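Local coordinates for protein tudor (Drosophila melanogaster, PDB 4Q5W), which is required for primordial germ cell formation and binds methylated Aubergine through Tudor domains, of which this chain is the extended ninth, at residues F144-K147 with S148-P151. Sequence-based numbering, arbitrary orientation.
Sequences FVNK and SASP
With CG of N146 trans to its main-chain nitrogen (chi1 -175°) and OD1 turned back almost over CA (chi2 -11°), the carboxamide oxygen is set before the amides of S148 and A149. S148 N gives N146 OD1 a weak hydrogen bond of 3.0 Å, closing an Asx turn, and A149 N gives the same OD1 a second weak one of 3.2 Å. Both bonds are well bent. The two nitrogens lie off the carboxamide plane on one face, S148 N tilted from it and A149 N well above it. The methyl of A149 lies over that same face, its CB 3.7 Å from both CG and ND2 of N146. S148 OG also lies close to N146 OD1, at 2.8 Å. K147, within the turn, leads its extended chain away from this cluster. The turn sits at the surface, in the loop joining strands 139-144 and 153-158, and begins in a classic beta bulge, where V145 and N146 both face V153; a cis peptide precedes P151 further along the loop. An alanine in place of N146 would probably leave the amides of S148 and A149 without this acceptor and the loop freer to move. One oxygen thus serves two neighbouring amides as at a helix N-cap, yet no helix follows, and the bent bonds imply that each contributes modestly to holding the turn.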
ATOM      1  N   PHE A 144     -12.791  10.064  -8.682  1.00 20.07           N
ATOM      2  CA  PHE A 144     -12.056   9.669  -9.885  1.00 21.95           C
ATOM      3  C   PHE A 144     -11.946  10.749 -10.956  1.00 19.13           C
ATOM      4  O   PHE A 144     -12.943  11.268 -11.441  1.00 23.27           O
ATOM      5  CB  PHE A 144     -12.616   8.370 -10.472  1.00 23.14           C
ATOM      6  CG  PHE A 144     -12.276   7.161  -9.655  1.00 23.34           C
ATOM      7  CD1 PHE A 144     -11.118   6.455  -9.901  1.00 26.32           C
ATOM      8  CD2 PHE A 144     -13.093   6.757  -8.616  1.00 24.17           C
ATOM      9  CE1 PHE A 144     -10.784   5.357  -9.136  1.00 30.27           C
ATOM     10  CE2 PHE A 144     -12.762   5.662  -7.848  1.00 23.63           C
ATOM     11  CZ  PHE A 144     -11.610   4.964  -8.108  1.00 27.59           C
ATOM     12  N   VAL A 145     -10.709  11.076 -11.322  1.00 19.50           N
ATOM     13  CA  VAL A 145     -10.450  12.031 -12.391  1.00 22.94           C
ATOM     14  C   VAL A 145     -10.428  11.314 -13.729  1.00 24.56           C
ATOM     15  O   VAL A 145     -11.033  11.771 -14.700  1.00 28.29           O
ATOM     16  CB  VAL A 145      -9.096  12.734 -12.211  1.00 23.91           C
ATOM     17  CG1 VAL A 145      -8.894  13.787 -13.300  1.00 27.64           C
ATOM     18  CG2 VAL A 145      -8.988  13.354 -10.820  1.00 28.03           C
ATOM     19  N   ASN A 146      -9.722  10.191 -13.780  1.00 22.17           N
ATOM     20  CA  ASN A 146      -9.605   9.412 -15.008  1.00 27.31           C
ATOM     21  C   ASN A 146      -9.597   7.925 -14.697  1.00 26.80           C
ATOM     22  O   ASN A 146      -8.563   7.370 -14.329  1.00 25.83           O
ATOM     23  CB  ASN A 146      -8.322   9.788 -15.757  1.00 32.29           C
ATOM     24  CG  ASN A 146      -8.200   9.098 -17.117  1.00 36.45           C
ATOM     25  OD1 ASN A 146      -8.957   8.181 -17.448  1.00 31.35           O
ATOM     26  ND2 ASN A 146      -7.229   9.538 -17.906  1.00 40.24           N
ATOM     27  N   LYS A 147     -10.746   7.277 -14.861  1.00 27.65           N
ATOM     28  CA  LYS A 147     -10.862   5.854 -14.563  1.00 32.96           C
ATOM     29  C   LYS A 147     -10.153   4.959 -15.580  1.00 35.76           C
ATOM     30  O   LYS A 147      -9.741   3.847 -15.250  1.00 39.54           O
ATOM     31  CB  LYS A 147     -12.333   5.450 -14.446  1.00 36.37           C
ATOM     32  CG  LYS A 147     -13.040   6.043 -13.242  1.00 34.03           C
ATOM     33  CD  LYS A 147     -14.464   5.519 -13.119  1.00 38.48           C
ATOM     34  CE  LYS A 147     -15.173   6.137 -11.922  1.00 42.25           C
ATOM     35  NZ  LYS A 147     -16.538   5.575 -11.724  1.00 48.96           N
ATOM     36  N   SER A 148     -10.007   5.443 -16.808  1.00 35.08           N
ATOM     37  CA  SER A 148      -9.435   4.625 -17.878  1.00 40.21           C
ATOM     38  C   SER A 148      -7.911   4.589 -17.845  1.00 37.88           C
ATOM     39  O   SER A 148      -7.288   3.787 -18.542  1.00 33.24           O
ATOM     40  CB  SER A 148      -9.912   5.112 -19.247  1.00 46.16           C
ATOM     41  OG  SER A 148      -9.302   6.344 -19.596  1.00 50.32           O
ATOM     42  N   ALA A 149      -7.316   5.463 -17.040  1.00 36.28           N
ATOM     43  CA  ALA A 149      -5.867   5.486 -16.880  1.00 34.69           C
ATOM     44  C   ALA A 149      -5.379   4.310 -16.046  1.00 30.93           C
ATOM     45  O   ALA A 149      -6.151   3.687 -15.311  1.00 29.15           O
ATOM     46  CB  ALA A 149      -5.423   6.798 -16.256  1.00 34.53           C
ATOM     47  N   SER A 150      -4.088   4.011 -16.160  1.00 24.98           N
ATOM     48  CA  SER A 150      -3.489   2.918 -15.413  1.00 26.83           C
ATOM     49  C   SER A 150      -2.167   3.356 -14.775  1.00 28.56           C
ATOM     50  O   SER A 150      -1.145   3.461 -15.459  1.00 26.48           O
ATOM     51  CB  SER A 150      -3.264   1.707 -16.313  1.00 33.25           C
ATOM     52  OG  SER A 150      -2.761   0.617 -15.561  1.00 38.09           O
ATOM     53  N   PRO A 151      -2.181   3.612 -13.456  1.00 24.67           N
ATOM     54  CA  PRO A 151      -3.335   3.509 -12.553  1.00 21.87           C
ATOM     55  C   PRO A 151      -4.350   4.620 -12.809  1.00 18.26           C
ATOM     56  O   PRO A 151      -4.000   5.631 -13.422  1.00 17.42           O
ATOM     57  CB  PRO A 151      -2.708   3.694 -11.162  1.00 21.25           C
ATOM     58  CG  PRO A 151      -1.225   3.473 -11.357  1.00 24.47           C
ATOM     59  CD  PRO A 151      -0.954   3.982 -12.731  1.00 20.49           C
TER